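Local coordinates for protein MdcD (Pseudomonas aeruginosa, PDB 5VIP) that probably acts as the carboxytransferase-like beta subunit of a biotin-independent malonate decarboxylase, taking part in removal of the carboxyl group from malonyl-ACP, at residues Ala138-Leu143 with Ser164-Leu169; Leu16-Arg21 with Gly58-Arg63; Ala223-Ala226 with Glu231-Thr234. All blocks are in the same frame, centred on the assembly; numbering follows the deposited sequence.

Interaction 1 of 3, residues Ala138-Leu143 with Ser164-Leu169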
loop_
_atom_site.group_PDB
_atom_site.type_symbol
_atom_site.label_atom_id
_atom_site.label_comp_id
_atom_site.label_asym_id
_atom_site.label_seq_id
_atom_site.Cartn_x
_atom_site.Cartn_y
_atom_site.Cartn_z
ATOM N N ALA B 138 -6.514 1.412 -0.598
ATOM C CA ALA B 138 -7.767 1.726 0.091
ATOM C C ALA B 138 -8.991 1.237 -0.669
ATOM O O ALA B 138 -9.931 0.711 -0.069
ATOM C CB ALA B 138 -7.889 3.245 0.328
ATOM N N ALA B 139 -8.987 1.431 -1.985
ATOM C CA ALA B 139 -10.137 1.064 -2.801
ATOM C C ALA B 139 -10.294 -0.455 -2.889
ATOM O O ALA B 139 -11.410 -0.971 -2.989
ATOM C CB ALA B 139 -10.017 1.681 -4.196
ATOM N N ILE B 140 -9.180 -1.178 -2.843
ATOM C CA ILE B 140 -9.257 -2.636 -2.887
ATOM C C ILE B 140 -9.915 -3.171 -1.621
ATOM O O ILE B 140 -10.784 -4.049 -1.675
ATOM C CB ILE B 140 -7.862 -3.269 -3.062
ATOM C CG1 ILE B 140 -7.394 -3.070 -4.510
ATOM C CG2 ILE B 140 -7.899 -4.775 -2.720
ATOM C CD1 ILE B 140 -5.925 -3.303 -4.682
ATOM N N VAL B 141 -9.521 -2.616 -0.477
ATOM C CA VAL B 141 -10.080 -3.053 0.796
ATOM C C VAL B 141 -11.581 -2.719 0.844
ATOM O O VAL B 141 -12.397 -3.553 1.246
ATOM C CB VAL B 141 -9.314 -2.414 1.987
ATOM C CG1 VAL B 141 -9.937 -2.821 3.342
ATOM C CG2 VAL B 141 -7.844 -2.834 1.945
ATOM N N ASP B 142 -11.943 -1.517 0.402
ATOM C CA ASP B 142 -13.358 -1.111 0.363
ATOM C C ASP B 142 -14.167 -2.047 -0.534
ATOM O O ASP B 142 -15.219 -2.525 -0.131
ATOM C CB ASP B 142 -13.489 0.338 -0.120
ATOM C CG ASP B 142 -14.920 0.853 -0.083
ATOM O OD1 ASP B 142 -15.790 0.213 0.552
ATOM O OD2 ASP B 142 -15.168 1.921 -0.689
ATOM N N LEU B 143 -13.659 -2.327 -1.732
ATOM C CA LEU B 143 -14.389 -3.146 -2.690
ATOM C C LEU B 143 -14.561 -4.579 -2.188
ATOM O O LEU B 143 -15.581 -5.218 -2.454
ATOM C CB LEU B 143 -13.682 -3.142 -4.055
ATOM C CG LEU B 143 -14.265 -4.027 -5.175
ATOM C CD1 LEU B 143 -15.764 -3.743 -5.416
ATOM C CD2 LEU B 143 -13.483 -3.829 -6.471
ATOM N N SER B 164 2.975 -4.359 -5.262
ATOM C CA SER B 164 3.024 -5.744 -4.776
ATOM C C SER B 164 2.290 -5.851 -3.449
ATOM O O SER B 164 1.764 -6.910 -3.085
ATOM C CB SER B 164 4.464 -6.230 -4.623
ATOM O OG SER B 164 5.098 -5.599 -3.503
ATOM N N ILE B 165 2.267 -4.748 -2.711
ATOM C CA ILE B 165 1.497 -4.692 -1.479
ATOM C C ILE B 165 0.007 -4.705 -1.842
ATOM O O ILE B 165 -0.800 -5.354 -1.173
ATOM C CB ILE B 165 1.863 -3.438 -0.649
ATOM C CG1 ILE B 165 3.344 -3.497 -0.244
ATOM C CG2 ILE B 165 0.950 -3.304 0.573
ATOM C CD1 ILE B 165 3.850 -2.238 0.517
ATOM N N ALA B 166 -0.346 -4.002 -2.917
ATOM C CA ALA B 166 -1.722 -4.045 -3.437
ATOM C C ALA B 166 -2.093 -5.474 -3.830
ATOM O O ALA B 166 -3.185 -5.940 -3.535
ATOM C CB ALA B 166 -1.888 -3.103 -4.630
ATOM N N ALA B 167 -1.176 -6.169 -4.488
ATOM C CA ALA B 167 -1.407 -7.561 -4.861
ATOM C C ALA B 167 -1.680 -8.397 -3.604
ATOM O O ALA B 167 -2.588 -9.237 -3.579
ATOM C CB ALA B 167 -0.206 -8.114 -5.638
ATOM N N GLY B 168 -0.903 -8.144 -2.555
ATOM C CA GLY B 168 -1.059 -8.850 -1.292
ATOM C C GLY B 168 -2.408 -8.597 -0.624
ATOM O O GLY B 168 -2.838 -9.395 0.204
ATOM N N LEU B 169 -3.071 -7.489 -0.970
ATOM C CA LEU B 169 -4.418 -7.220 -0.452
ATOM C C LEU B 169 -5.500 -7.953 -1.222
ATOM O O LEU B 169 -6.583 -8.195 -0.685
ATOM C CB LEU B 169 -4.753 -5.736 -0.518
ATOM C CG LEU B 169 -3.864 -4.784 0.258
ATOM C CD1 LEU B 169 -4.167 -3.382 -0.246
ATOM C CD2 LEU B 169 -4.161 -4.909 1.734
#
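Ile-140 of helix 126-143 reaches Ala-166 and Leu-169 of helix 162-169. Its CB points toward the second helix and forks there. CG2, anti to the backbone N, lies 4.0 Å from CB of Leu-169. It also comes within 4.2 Å of the carbonyl O of Leu-169. The other branch starts at CG1, which is anti to the carbonyl carbon (chi1 -74°). It runs on extended, and its tip CD1 settles 4.0 Å from CB of Ala-166 and equally near the Ala-166 O. Ile-140 and Leu-169 cross obliquely. On the next residue, CG2 of Val-141 meets CD2 of Leu-169 at 4.2 Å. No hydrogen bond joins the two segments, and all four touching residues are buried. The carbonyl O of Leu-169 is taken by the side chain of Gln-144, just past the first helix. Leu-97 of helix 87-105 and Leu-114 of strand 111-115 also touch Ile-140. A chain of another protein packs on Val-141 and Leu-169. The segment axes are 9.8 Å apart and only 6° from parallel. Near-parallel helices joined through a strand of the central sheet are consistent with the crotonase-like fold, the clan of this carboxyltransferase domain.

Interaction 2 of 3, residues Leu16-Arg21 with Gly58-Arg63; sequences LGARQR and GVVVAR
The guanidinium of Arg-19 carries CG2 of Val-60 over the centre of one face, 4.0 Å above the plane. Within the flat group, NH2 and CZ come nearest to this methyl. NE of Arg-19 forms a salt bridge with OE1 of Glu-33 of strand 32-34, next to strand 59-66 in the sheet. The arginine chain leaves the helix with CG anti to the backbone N (chi1 -173°). It then bends at chi3 (-81°), which folds the flat end back over the valine. The two side chains cross at about a right angle.

The same CG2 also rests against the helix backbone. It lies 4.0 Å from CA of Arg-19 and 4.3 Å from CB of Ala-18. Val-60 thus meets the first two residues of the helix with one methyl, and no hydrogen bond crosses between the segments.

In the fold, this is a short N-terminal helix, 18-25, lying on one face of the mixed central sheet of the carboxyltransferase domain. Helix 87-105 covers the other face and touches Val-59 and Val-61. Ala-18 also packs on Ala-75 of the neighbouring strand 69-76.

The start of the helix is pinned by its own side chains. Gly-17 is the N-cap residue, and its N donates to OE1 of Gln-20 at 2.9 Å, in the plane of the side-chain carbonyl. NE of Arg-21 reaches back to the O of Leu-16 at 2.8 Å, from above the carbonyl plane. NH2 of Arg-21 adds a weak bond to that oxygen and is also held by the O atoms of Thr-14 and Gly-155.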
loop_
_atom_site.group_PDB
_atom_site.type_symbol
_atom_site.label_atom_id
_atom_site.label_comp_id
_atom_site.label_asym_id
_atom_site.label_seq_id
_atom_site.Cartn_x
_atom_site.Cartn_y
_atom_site.Cartn_z
ATOM N N LEU B 16 0.914 -11.112 -25.183
ATOM C CA LEU B 16 -0.037 -10.038 -25.478
ATOM C C LEU B 16 0.330 -8.755 -24.752
ATOM O O LEU B 16 0.869 -8.801 -23.643
ATOM C CB LEU B 16 -1.458 -10.457 -25.089
ATOM C CG LEU B 16 -1.993 -11.735 -25.741
ATOM C CD1 LEU B 16 -3.417 -12.030 -25.283
ATOM C CD2 LEU B 16 -1.942 -11.605 -27.247
ATOM N N GLY B 17 0.047 -7.611 -25.378
ATOM C CA GLY B 17 0.227 -6.331 -24.709
ATOM C C GLY B 17 -0.929 -6.172 -23.743
ATOM O O GLY B 17 -1.870 -6.979 -23.773
ATOM N N ALA B 18 -0.886 -5.135 -22.909
ATOM C CA ALA B 18 -1.901 -4.942 -21.871
ATOM C C ALA B 18 -3.312 -4.802 -22.436
ATOM O O ALA B 18 -4.260 -5.359 -21.895
ATOM C CB ALA B 18 -1.568 -3.722 -21.028
ATOM N N ARG B 19 -3.451 -4.053 -23.524
ATOM C CA ARG B 19 -4.763 -3.815 -24.111
ATOM C C ARG B 19 -5.305 -5.103 -24.730
ATOM O O ARG B 19 -6.488 -5.418 -24.607
ATOM C CB ARG B 19 -4.680 -2.672 -25.144
ATOM C CG ARG B 19 -6.025 -2.215 -25.704
ATOM C CD ARG B 19 -5.878 -0.953 -26.578
ATOM N NE ARG B 19 -5.804 0.258 -25.762
ATOM C CZ ARG B 19 -4.680 0.904 -25.473
ATOM N NH1 ARG B 19 -3.517 0.464 -25.942
ATOM N NH2 ARG B 19 -4.722 1.998 -24.723
ATOM N N GLN B 20 -4.435 -5.867 -25.373
ATOM C CA GLN B 20 -4.851 -7.155 -25.907
ATOM C C GLN B 20 -5.227 -8.137 -24.801
ATOM O O GLN B 20 -6.170 -8.897 -24.943
ATOM C CB GLN B 20 -3.750 -7.763 -26.754
ATOM C CG GLN B 20 -3.433 -6.978 -28.009
ATOM C CD GLN B 20 -2.171 -7.487 -28.657
ATOM O OE1 GLN B 20 -1.162 -7.697 -27.982
ATOM N NE2 GLN B 20 -2.220 -7.707 -29.967
ATOM N N ARG B 21 -4.475 -8.134 -23.712
ATOM C CA ARG B 21 -4.824 -9.006 -22.576
ATOM C C ARG B 21 -6.224 -8.675 -22.066
ATOM O O ARG B 21 -7.028 -9.567 -21.779
ATOM C CB ARG B 21 -3.797 -8.862 -21.449
ATOM C CG ARG B 21 -2.423 -9.428 -21.786
ATOM C CD ARG B 21 -1.429 -9.171 -20.648
ATOM N NE ARG B 21 -0.074 -9.501 -21.062
ATOM C CZ ARG B 21 0.941 -9.732 -20.233
ATOM N NH1 ARG B 21 0.767 -9.678 -18.924
ATOM N NH2 ARG B 21 2.138 -10.027 -20.729
ATOM N N GLY B 58 0.020 4.567 -19.918
ATOM C CA GLY B 58 0.514 3.262 -19.518
ATOM C C GLY B 58 -0.447 2.361 -18.766
ATOM O O GLY B 58 -0.044 1.290 -18.333
ATOM N N VAL B 59 -1.698 2.786 -18.591
ATOM C CA VAL B 59 -2.720 1.900 -18.016
ATOM C C VAL B 59 -3.973 1.841 -18.885
ATOM O O VAL B 59 -4.475 2.875 -19.338
ATOM C CB VAL B 59 -3.135 2.336 -16.597
ATOM C CG1 VAL B 59 -4.226 1.397 -16.053
ATOM C CG2 VAL B 59 -1.934 2.303 -15.662
ATOM N N VAL B 60 -4.465 0.624 -19.117
ATOM C CA VAL B 60 -5.735 0.402 -19.778
ATOM C C VAL B 60 -6.826 0.189 -18.731
ATOM O O VAL B 60 -6.717 -0.703 -17.893
ATOM C CB VAL B 60 -5.678 -0.820 -20.712
ATOM C CG1 VAL B 60 -7.016 -0.994 -21.446
ATOM C CG2 VAL B 60 -4.529 -0.677 -21.706
ATOM N N VAL B 61 -7.858 1.020 -18.748
ATOM C CA VAL B 61 -9.023 0.748 -17.918
ATOM C C VAL B 61 -10.164 0.411 -18.853
ATOM O O VAL B 61 -10.489 1.193 -19.762
ATOM C CB VAL B 61 -9.403 1.930 -17.014
ATOM C CG1 VAL B 61 -10.788 1.705 -16.419
ATOM C CG2 VAL B 61 -8.356 2.099 -15.917
ATOM N N ALA B 62 -10.757 -0.761 -18.657
ATOM C CA ALA B 62 -11.803 -1.210 -19.569
ATOM C C ALA B 62 -13.006 -1.725 -18.818
ATOM O O ALA B 62 -12.872 -2.347 -17.768
ATOM C CB ALA B 62 -11.267 -2.285 -20.496
ATOM N N ARG B 63 -14.185 -1.456 -19.366
ATOM C CA ARG B 63 -15.424 -2.000 -18.843
ATOM C C ARG B 63 -15.833 -3.174 -19.721
ATOM O O ARG B 63 -15.451 -3.257 -20.895
ATOM C CB ARG B 63 -16.506 -0.924 -18.799
ATOM C CG ARG B 63 -16.294 0.113 -17.691
ATOM C CD ARG B 63 -16.786 -0.440 -16.346
ATOM N NE ARG B 63 -18.184 -0.073 -16.156
ATOM C CZ ARG B 63 -19.134 -0.875 -15.709
ATOM N NH1 ARG B 63 -18.862 -2.136 -15.372
ATOM N NH2 ARG B 63 -20.369 -0.406 -15.600
#

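Interaction 3 of 3, residues Ala223-Ala226 with Glu231-Thr234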
loop_
_atom_site.group_PDB
_atom_site.type_symbol
_atom_site.label_atom_id
_atom_site.label_comp_id
_atom_site.label_asym_id
_atom_site.label_seq_id
_atom_site.Cartn_x
_atom_site.Cartn_y
_atom_site.Cartn_z
ATOM N N ALA B 223 -3.041 -19.549 -7.421
ATOM C CA ALA B 223 -2.997 -20.491 -8.527
ATOM C C ALA B 223 -1.777 -20.218 -9.391
ATOM O O ALA B 223 -1.344 -19.065 -9.529
ATOM C CB ALA B 223 -4.273 -20.415 -9.356
ATOM N N TYR B 224 -1.251 -21.293 -9.968
ATOM C CA TYR B 224 -0.092 -21.285 -10.853
ATOM C C TYR B 224 -0.584 -21.675 -12.243
ATOM O O TYR B 224 -0.969 -22.811 -12.454
ATOM C CB TYR B 224 0.965 -22.266 -10.320
ATOM C CG TYR B 224 2.226 -22.431 -11.134
ATOM C CD1 TYR B 224 3.064 -21.356 -11.387
ATOM C CD2 TYR B 224 2.602 -23.680 -11.615
ATOM C CE1 TYR B 224 4.229 -21.513 -12.121
ATOM C CE2 TYR B 224 3.768 -23.848 -12.345
ATOM C CZ TYR B 224 4.580 -22.762 -12.596
ATOM O OH TYR B 224 5.745 -22.919 -13.323
ATOM N N LEU B 225 -0.579 -20.733 -13.183
ATOM C CA LEU B 225 -1.239 -20.938 -14.475
ATOM C C LEU B 225 -0.264 -21.178 -15.615
ATOM O O LEU B 225 0.803 -20.573 -15.656
ATOM C CB LEU B 225 -2.104 -19.723 -14.832
ATOM C CG LEU B 225 -3.019 -19.162 -13.741
ATOM C CD1 LEU B 225 -3.849 -17.997 -14.276
ATOM C CD2 LEU B 225 -3.906 -20.246 -13.172
ATOM N N ALA B 226 -0.658 -22.041 -16.550
ATOM C CA ALA B 226 0.050 -22.184 -17.810
ATOM C C ALA B 226 -0.056 -20.883 -18.578
ATOM O O ALA B 226 -1.047 -20.170 -18.440
ATOM C CB ALA B 226 -0.533 -23.331 -18.641
ATOM N N GLU B 231 -6.757 -20.788 -20.535
ATOM C CA GLU B 231 -6.554 -21.202 -19.151
ATOM C C GLU B 231 -6.572 -20.008 -18.178
ATOM O O GLU B 231 -7.208 -20.065 -17.121
ATOM C CB GLU B 231 -5.238 -21.977 -19.010
ATOM C CG GLU B 231 -4.948 -22.376 -17.576
ATOM C CD GLU B 231 -3.973 -23.527 -17.437
ATOM O OE1 GLU B 231 -3.280 -23.570 -16.397
ATOM O OE2 GLU B 231 -3.924 -24.398 -18.337
ATOM N N VAL B 232 -5.878 -18.928 -18.525
ATOM C CA VAL B 232 -5.920 -17.728 -17.688
ATOM C C VAL B 232 -7.352 -17.221 -17.531
ATOM O O VAL B 232 -7.802 -16.938 -16.411
ATOM C CB VAL B 232 -5.022 -16.599 -18.258
ATOM C CG1 VAL B 232 -5.231 -15.284 -17.469
ATOM C CG2 VAL B 232 -3.561 -17.031 -18.198
ATOM N N ARG B 233 -8.077 -17.133 -18.647
ATOM C CA ARG B 233 -9.440 -16.611 -18.602
ATOM C C ARG B 233 -10.351 -17.486 -17.726
ATOM O O ARG B 233 -11.112 -16.989 -16.894
ATOM C CB ARG B 233 -10.022 -16.501 -20.009
ATOM C CG ARG B 233 -11.412 -15.891 -20.040
ATOM C CD ARG B 233 -12.091 -16.092 -21.388
ATOM N NE ARG B 233 -11.373 -15.475 -22.493
ATOM C CZ ARG B 233 -10.816 -16.166 -23.490
ATOM N NH1 ARG B 233 -10.889 -17.489 -23.495
ATOM N NH2 ARG B 233 -10.186 -15.542 -24.488
ATOM N N THR B 234 -10.261 -18.795 -17.902
ATOM C CA THR B 234 -11.092 -19.681 -17.109
ATOM C C THR B 234 -10.759 -19.591 -15.621
ATOM O O THR B 234 -11.679 -19.583 -14.797
ATOM C CB THR B 234 -10.964 -21.126 -17.607
ATOM O OG1 THR B 234 -11.426 -21.175 -18.965
ATOM C CG2 THR B 234 -11.796 -22.075 -16.740
#
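One hydrogen bond crosses this contact, from Ala-226 N to Glu-231 OE1. It is 3.0 Å long and nearly straight, with an N-H...O angle of 168°. The donor meets OE1 from well above the carboxylate plane, 65° out of it. Glu-231 reaches it with CG anti to the backbone N (chi1 177°) and the chain extended beyond, so the carboxylate projects from the helix to the backbone NH of Ala-226.

A few van der Waals contacts accompany the bond. CB of Ala-226 sits 3.6 Å from both OE1 and OE2 of Glu-231. The CA of Leu-225 lies 3.8 Å from OE1 of Glu-231.

The apolar part is carried by Leu-225 and Val-232. CD1 of Leu-225 meets CG2 of Val-232 at 4.0 Å and comes equally near its CA. The two side chains cross at about a right angle. CG2 of Val-232 also lies 4.0 Å from O of Ala-226. Leu-225 further touches Leu-174 of strand 172-176 and Ser-235 of helix 229-242. Val-232 packs on Phe-13.

At the backbone, N of Glu-231 is bonded to OD1 of Asp-228, near the start of its helix. The glutamate is therefore linked to the connecting loop by its backbone and to Ala-226 by its side chain. The contact is mixed: a probably ionised carboxylate accepts the NH of Ala-226 on the more exposed side, while Leu-225 and Val-232 pack on the buried side.

From the N terminus, interaction 2 comes first. It closes a loop of 36 residues, setting helix 18-25 on strand 59-66. Interaction 1 follows and joins helices 126-143 and 162-169, with 20 residues between its segments, including strand 150-153. Interaction 3 closes the shortest loop, four residues between segments 223-226 and 231-234, joining strand 223-225, outermost in this chain, to helix 229-242. The three are in series; none nests or crosses. Interactions 2 and 3 reach the same central sheet, at strands separated by four others, and their nearest atoms are about 7 Å apart. Interaction 1 lies across the chain's centre from both, its centre about 20 Å from that of interaction 2 and about 21 Å from that of interaction 3.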